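Local coordinates for protein tryptophan--tRNA ligase (Campylobacter jejuni subsp. jejuni, PDB 3TZL) that probably attaches tryptophan to its cognate tRNA in an ATP-dependent reaction, as a homodimeric class I aminoacyl-tRNA synthetase, at residues Q32-H45 and G71-S83. Numbering follows the deposited sequence.
With TRP (tryptophan), chain J.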
loop_
_atom_site.group_PDB
_atom_site.type_symbol
_atom_site.label_atom_id
_atom_site.label_comp_id
_atom_site.label_asym_id
_atom_site.label_seq_id
_atom_site.Cartn_x
_atom_site.Cartn_y
_atom_site.Cartn_z
ATOM N N GLN B 32 10.332 5.054 29.268
ATOM C CA GLN B 32 8.876 5.204 29.315
ATOM C C GLN B 32 8.343 6.231 30.290
ATOM O O GLN B 32 7.385 6.932 29.974
ATOM C CB GLN B 32 8.210 3.867 29.615
ATOM C CG GLN B 32 8.269 2.900 28.461
ATOM C CD GLN B 32 7.597 1.593 28.800
ATOM O OE1 GLN B 32 6.563 1.254 28.233
ATOM N NE2 GLN B 32 8.174 0.857 29.744
ATOM N N GLU B 33 8.930 6.298 31.485
ATOM C CA GLU B 33 8.420 7.196 32.513
ATOM C C GLU B 33 8.514 8.668 32.102
ATOM O O GLU B 33 7.628 9.462 32.417
ATOM C CB GLU B 33 9.174 6.975 33.826
ATOM C CG GLU B 33 8.933 5.614 34.460
ATOM C CD GLU B 33 9.754 5.407 35.719
ATOM O OE1 GLU B 33 10.645 6.237 35.993
ATOM O OE2 GLU B 33 9.508 4.412 36.433
ATOM N N LYS B 34 9.574 9.028 31.385
ATOM C CA LYS B 34 9.840 10.437 31.092
ATOM C C LYS B 34 9.730 10.807 29.612
ATOM O O LYS B 34 9.830 11.983 29.254
ATOM C CB LYS B 34 11.201 10.872 31.659
ATOM C CG LYS B 34 11.204 11.098 33.172
ATOM C CD LYS B 34 12.399 11.946 33.596
ATOM C CE LYS B 34 12.443 12.176 35.100
ATOM N NZ LYS B 34 13.620 13.009 35.487
ATOM N N SER B 35 9.522 9.812 28.757
ATOM C CA SER B 35 9.281 10.074 27.343
ATOM C C SER B 35 7.877 9.640 26.955
ATOM O O SER B 35 7.258 8.807 27.630
ATOM C CB SER B 35 10.307 9.356 26.459
ATOM O OG SER B 35 11.513 10.097 26.349
ATOM N N GLN B 36 7.373 10.214 25.868
ATOM C CA GLN B 36 6.100 9.783 25.302
ATOM C C GLN B 36 6.386 8.736 24.235
ATOM O O GLN B 36 6.584 9.082 23.071
ATOM C CB GLN B 36 5.358 10.968 24.694
ATOM C CG GLN B 36 3.898 10.679 24.373
ATOM C CD GLN B 36 3.278 11.730 23.458
ATOM O OE1 GLN B 36 2.184 11.543 22.934
ATOM N NE2 GLN B 36 3.981 12.837 23.265
HETATM N N MSE B 37 6.412 7.463 24.638
HETATM C CA MSE B 37 6.870 6.367 23.771
HETATM C C MSE B 37 5.744 5.687 22.978
HETATM O O MSE B 37 4.765 5.245 23.562
HETATM C CB MSE B 37 7.589 5.297 24.605
HETATM C CG MSE B 37 8.800 5.788 25.418
HETATM SE SE MSE B 37 10.354 5.984 24.283
HETATM C CE MSE B 37 10.735 4.127 23.897
ATOM N N PHE B 38 5.913 5.574 21.658
ATOM C CA PHE B 38 5.019 4.786 20.803
ATOM C C PHE B 38 5.836 3.631 20.247
ATOM O O PHE B 38 6.893 3.859 19.672
ATOM C CB PHE B 38 4.508 5.626 19.619
ATOM C CG PHE B 38 3.356 6.536 19.964
ATOM C CD1 PHE B 38 2.194 6.516 19.216
ATOM C CD2 PHE B 38 3.425 7.387 21.056
ATOM C CE1 PHE B 38 1.123 7.356 19.535
ATOM C CE2 PHE B 38 2.346 8.222 21.384
ATOM C CZ PHE B 38 1.202 8.198 20.614
HETATM N N MSE B 39 5.366 2.397 20.396
HETATM C CA MSE B 39 6.143 1.259 19.912
HETATM C C MSE B 39 5.188 0.303 19.252
HETATM O O MSE B 39 4.128 0.011 19.806
HETATM C CB MSE B 39 6.852 0.541 21.064
HETATM C CG MSE B 39 8.121 1.229 21.590
HETATM SE SE MSE B 39 8.234 1.038 23.530
HETATM C CE MSE B 39 6.514 1.908 23.791
ATOM N N PHE B 40 5.549 -0.196 18.073
ATOM C CA PHE B 40 4.680 -1.142 17.401
ATOM C C PHE B 40 5.482 -2.307 16.865
ATOM O O PHE B 40 6.659 -2.149 16.532
ATOM C CB PHE B 40 3.878 -0.471 16.278
ATOM C CG PHE B 40 4.730 0.119 15.186
ATOM C CD1 PHE B 40 5.030 -0.624 14.057
ATOM C CD2 PHE B 40 5.231 1.411 15.295
ATOM C CE1 PHE B 40 5.818 -0.100 13.055
ATOM C CE2 PHE B 40 6.028 1.956 14.289
ATOM C CZ PHE B 40 6.320 1.195 13.165
ATOM N N ILE B 41 4.846 -3.478 16.831
ATOM C CA ILE B 41 5.413 -4.652 16.193
ATOM C C ILE B 41 5.192 -4.483 14.689
ATOM O O ILE B 41 4.063 -4.487 14.221
ATOM C CB ILE B 41 4.698 -5.944 16.651
ATOM C CG1 ILE B 41 4.724 -6.066 18.182
ATOM C CG2 ILE B 41 5.346 -7.174 16.012
ATOM C CD1 ILE B 41 6.131 -6.135 18.730
ATOM N N ALA B 42 6.271 -4.334 13.941
ATOM C CA ALA B 42 6.168 -3.939 12.544
ATOM C C ALA B 42 5.913 -5.148 11.698
ATOM O O ALA B 42 6.790 -5.569 10.960
ATOM C CB ALA B 42 7.466 -3.256 12.092
ATOM N N ASN B 43 4.716 -5.712 11.792
ATOM C CA ASN B 43 4.454 -6.950 11.069
ATOM C C ASN B 43 4.262 -6.805 9.552
ATOM O O ASN B 43 4.529 -7.762 8.823
ATOM C CB ASN B 43 3.354 -7.818 11.731
ATOM C CG ASN B 43 1.965 -7.184 11.707
ATOM O OD1 ASN B 43 1.817 -5.971 11.822
ATOM N ND2 ASN B 43 0.930 -8.027 11.600
ATOM N N TYR B 44 3.816 -5.641 9.063
ATOM C CA TYR B 44 3.732 -5.478 7.591
ATOM C C TYR B 44 5.129 -5.581 7.015
ATOM O O TYR B 44 5.355 -6.264 6.021
ATOM C CB TYR B 44 3.109 -4.139 7.169
ATOM C CG TYR B 44 1.600 -4.071 7.281
ATOM C CD1 TYR B 44 0.800 -5.144 6.933
ATOM C CD2 TYR B 44 0.983 -2.917 7.736
ATOM C CE1 TYR B 44 -0.587 -5.055 7.023
ATOM C CE2 TYR B 44 -0.383 -2.820 7.840
ATOM C CZ TYR B 44 -1.167 -3.882 7.490
ATOM O OH TYR B 44 -2.537 -3.747 7.601
ATOM N N HIS B 45 6.074 -4.910 7.661
ATOM C CA HIS B 45 7.466 -4.899 7.203
ATOM C C HIS B 45 8.107 -6.278 7.225
ATOM O O HIS B 45 8.983 -6.560 6.418
ATOM C CB HIS B 45 8.303 -3.925 8.032
ATOM C CG HIS B 45 7.989 -2.478 7.770
ATOM N ND1 HIS B 45 8.573 -1.763 6.745
ATOM C CD2 HIS B 45 7.156 -1.617 8.403
ATOM C CE1 HIS B 45 8.101 -0.528 6.749
ATOM N NE2 HIS B 45 7.246 -0.411 7.750
ATOM N N GLY B 71 9.188 -5.298 29.944
ATOM C CA GLY B 71 8.890 -4.034 30.605
ATOM C C GLY B 71 8.045 -2.995 29.888
ATOM O O GLY B 71 7.735 -1.940 30.450
ATOM N N ILE B 72 7.669 -3.258 28.649
ATOM C CA ILE B 72 6.830 -2.279 27.980
ATOM C C ILE B 72 5.518 -2.139 28.729
ATOM O O ILE B 72 4.828 -3.124 29.008
ATOM C CB ILE B 72 6.590 -2.612 26.517
ATOM C CG1 ILE B 72 7.863 -2.330 25.724
ATOM C CG2 ILE B 72 5.442 -1.778 25.984
ATOM C CD1 ILE B 72 7.657 -2.430 24.212
ATOM N N ASP B 73 5.201 -0.906 29.085
ATOM C CA ASP B 73 4.062 -0.643 29.939
ATOM C C ASP B 73 2.930 -0.053 29.102
ATOM O O ASP B 73 2.982 1.121 28.743
ATOM C CB ASP B 73 4.482 0.327 31.042
ATOM C CG ASP B 73 3.433 0.485 32.120
ATOM O OD1 ASP B 73 2.226 0.336 31.822
ATOM O OD2 ASP B 73 3.824 0.774 33.272
ATOM N N PRO B 74 1.896 -0.865 28.819
ATOM C CA PRO B 74 0.756 -0.514 27.960
ATOM C C PRO B 74 -0.017 0.698 28.465
ATOM O O PRO B 74 -0.692 1.371 27.682
ATOM C CB PRO B 74 -0.142 -1.753 28.035
ATOM C CG PRO B 74 0.726 -2.846 28.502
ATOM C CD PRO B 74 1.760 -2.216 29.387
ATOM N N GLN B 75 0.094 0.957 29.762
ATOM C CA GLN B 75 -0.563 2.071 30.416
ATOM C C GLN B 75 0.195 3.367 30.163
ATOM O O GLN B 75 -0.401 4.390 29.831
ATOM C CB GLN B 75 -0.623 1.812 31.921
ATOM C CG GLN B 75 -1.570 2.725 32.656
ATOM C CD GLN B 75 -2.998 2.470 32.249
ATOM O OE1 GLN B 75 -3.374 1.327 31.984
ATOM N NE2 GLN B 75 -3.800 3.530 32.172
ATOM N N LYS B 76 1.509 3.320 30.339
ATOM C CA LYS B 76 2.362 4.478 30.120
ATOM C C LYS B 76 2.550 4.770 28.627
ATOM O O LYS B 76 2.519 5.927 28.204
ATOM C CB LYS B 76 3.727 4.245 30.759
ATOM C CG LYS B 76 3.675 3.939 32.253
ATOM C CD LYS B 76 5.065 3.618 32.821
ATOM C CE LYS B 76 5.072 3.669 34.357
ATOM N NZ LYS B 76 4.701 5.012 34.917
ATOM N N SER B 77 2.730 3.717 27.837
ATOM C CA SER B 77 3.127 3.844 26.430
ATOM C C SER B 77 2.021 3.422 25.482
ATOM O O SER B 77 0.998 2.911 25.912
ATOM C CB SER B 77 4.337 2.959 26.154
ATOM O OG SER B 77 5.434 3.326 26.966
ATOM N N VAL B 78 2.233 3.630 24.185
ATOM C CA VAL B 78 1.282 3.155 23.187
ATOM C C VAL B 78 1.950 2.042 22.416
ATOM O O VAL B 78 2.950 2.265 21.744
ATOM C CB VAL B 78 0.783 4.283 22.274
ATOM C CG1 VAL B 78 -0.136 3.743 21.199
ATOM C CG2 VAL B 78 0.064 5.352 23.126
ATOM N N PHE B 79 1.409 0.832 22.565
ATOM C CA PHE B 79 2.047 -0.374 22.059
ATOM C C PHE B 79 1.063 -1.240 21.280
ATOM O O PHE B 79 0.099 -1.744 21.836
ATOM C CB PHE B 79 2.623 -1.165 23.227
ATOM C CG PHE B 79 3.273 -2.458 22.829
ATOM C CD1 PHE B 79 4.475 -2.461 22.137
ATOM C CD2 PHE B 79 2.695 -3.673 23.172
ATOM C CE1 PHE B 79 5.085 -3.655 21.779
ATOM C CE2 PHE B 79 3.306 -4.874 22.822
ATOM C CZ PHE B 79 4.505 -4.860 22.123
ATOM N N TRP B 80 1.325 -1.430 19.995
ATOM C CA TRP B 80 0.363 -2.106 19.150
ATOM C C TRP B 80 1.036 -2.893 18.045
ATOM O O TRP B 80 2.242 -2.823 17.863
ATOM C CB TRP B 80 -0.658 -1.101 18.572
ATOM C CG TRP B 80 -0.172 -0.244 17.440
ATOM C CD1 TRP B 80 -0.467 -0.395 16.116
ATOM C CD2 TRP B 80 0.678 0.914 17.532
ATOM N NE1 TRP B 80 0.148 0.593 15.379
ATOM C CE2 TRP B 80 0.860 1.404 16.225
ATOM C CE3 TRP B 80 1.310 1.573 18.594
ATOM C CZ2 TRP B 80 1.638 2.533 15.949
ATOM C CZ3 TRP B 80 2.083 2.691 18.318
ATOM C CH2 TRP B 80 2.243 3.156 17.005
ATOM N N LEU B 81 0.230 -3.687 17.356
ATOM C CA LEU B 81 0.658 -4.494 16.225
ATOM C C LEU B 81 0.301 -3.697 14.975
ATOM O O LEU B 81 -0.846 -3.322 14.784
ATOM C CB LEU B 81 -0.102 -5.816 16.227
ATOM C CG LEU B 81 0.143 -6.822 15.103
ATOM C CD1 LEU B 81 1.547 -7.347 15.224
ATOM C CD2 LEU B 81 -0.870 -7.960 15.211
ATOM N N GLN B 82 1.291 -3.441 14.138
ATOM C CA GLN B 82 1.159 -2.487 13.040
ATOM C C GLN B 82 -0.109 -2.684 12.203
ATOM O O GLN B 82 -0.845 -1.743 11.927
ATOM C CB GLN B 82 2.376 -2.629 12.140
ATOM C CG GLN B 82 2.481 -1.587 11.053
ATOM C CD GLN B 82 3.620 -1.898 10.141
ATOM O OE1 GLN B 82 4.103 -3.038 10.109
ATOM N NE2 GLN B 82 4.088 -0.896 9.414
ATOM N N SER B 83 -0.361 -3.925 11.824
ATOM C CA SER B 83 -1.513 -4.280 11.001
ATOM C C SER B 83 -2.888 -4.115 11.664
ATOM O O SER B 83 -3.904 -4.337 11.008
ATOM C CB SER B 83 -1.356 -5.719 10.539
ATOM O OG SER B 83 -1.497 -6.594 11.639
HETATM N N TRP J . 12.710 -0.532 9.554
HETATM C CA TRP J . 12.824 -0.762 10.998
HETATM C C TRP J . 13.824 -1.870 11.297
HETATM O O TRP J . 14.225 -2.077 12.448
HETATM C CB TRP J . 11.453 -1.097 11.613
HETATM C CG TRP J . 10.454 0.001 11.403
HETATM C CD1 TRP J . 9.354 -0.017 10.589
HETATM C CD2 TRP J . 10.504 1.300 11.991
HETATM N NE1 TRP J . 8.702 1.199 10.651
HETATM C CE2 TRP J . 9.396 2.027 11.499
HETATM C CE3 TRP J . 11.382 1.924 12.889
HETATM C CZ2 TRP J . 9.137 3.342 11.889
HETATM C CZ3 TRP J . 11.126 3.235 13.270
HETATM C CH2 TRP J . 10.009 3.925 12.774
HETATM O OXT TRP J . 14.247 -2.575 10.378
HETATM O O HOH W 1 5.814 6.259 27.427
HETATM O O HOH W 2 3.133 7.475 25.439
#
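Phe40 CB sits over one face of the six-membered ring of Trp80, 3.6 Å from CE2 of Trp80, and this ring and that of Phe40 meet obliquely, planes at 36°. Val78 CB lies over the centre of the Phe38 ring. These pairs join parallel strands 36-41 and 78-81 in the class I Rossmann-fold core; helix 53-70 makes the beta-alpha-beta crossover. Backbone bonds run from Val78 N to Met37 O through to Gln82 N to Ile41 O. On the other sheet face Met39 CB meets the edge of the Phe79 ring.

The bound tryptophan lies near the C-terminal ends of the strands. Its NE1 lies at the edge of the Phe40 ring, and its CD1 lies over one face of the His45 ring, toward the rim, 3.5 Å from His45 CD2. Asp134 OD2 is hydrogen-bonded to His45 NE2 and the ligand, OD1 to Gln82 NE2. Extended Gln82 has CG anti to N (chi1 -172°), which carries OE1 to Tyr44 N at 2.8 Å. Tyr44 OH is hydrogen-bonded to Glu90 of the second subunit.

At the other end Gln32 OE1 accepts two in-plane bonds on its lone pairs: Asp73 N at 2.7 Å, nearly straight at 174°, and Ser77 OG at 2.7 Å.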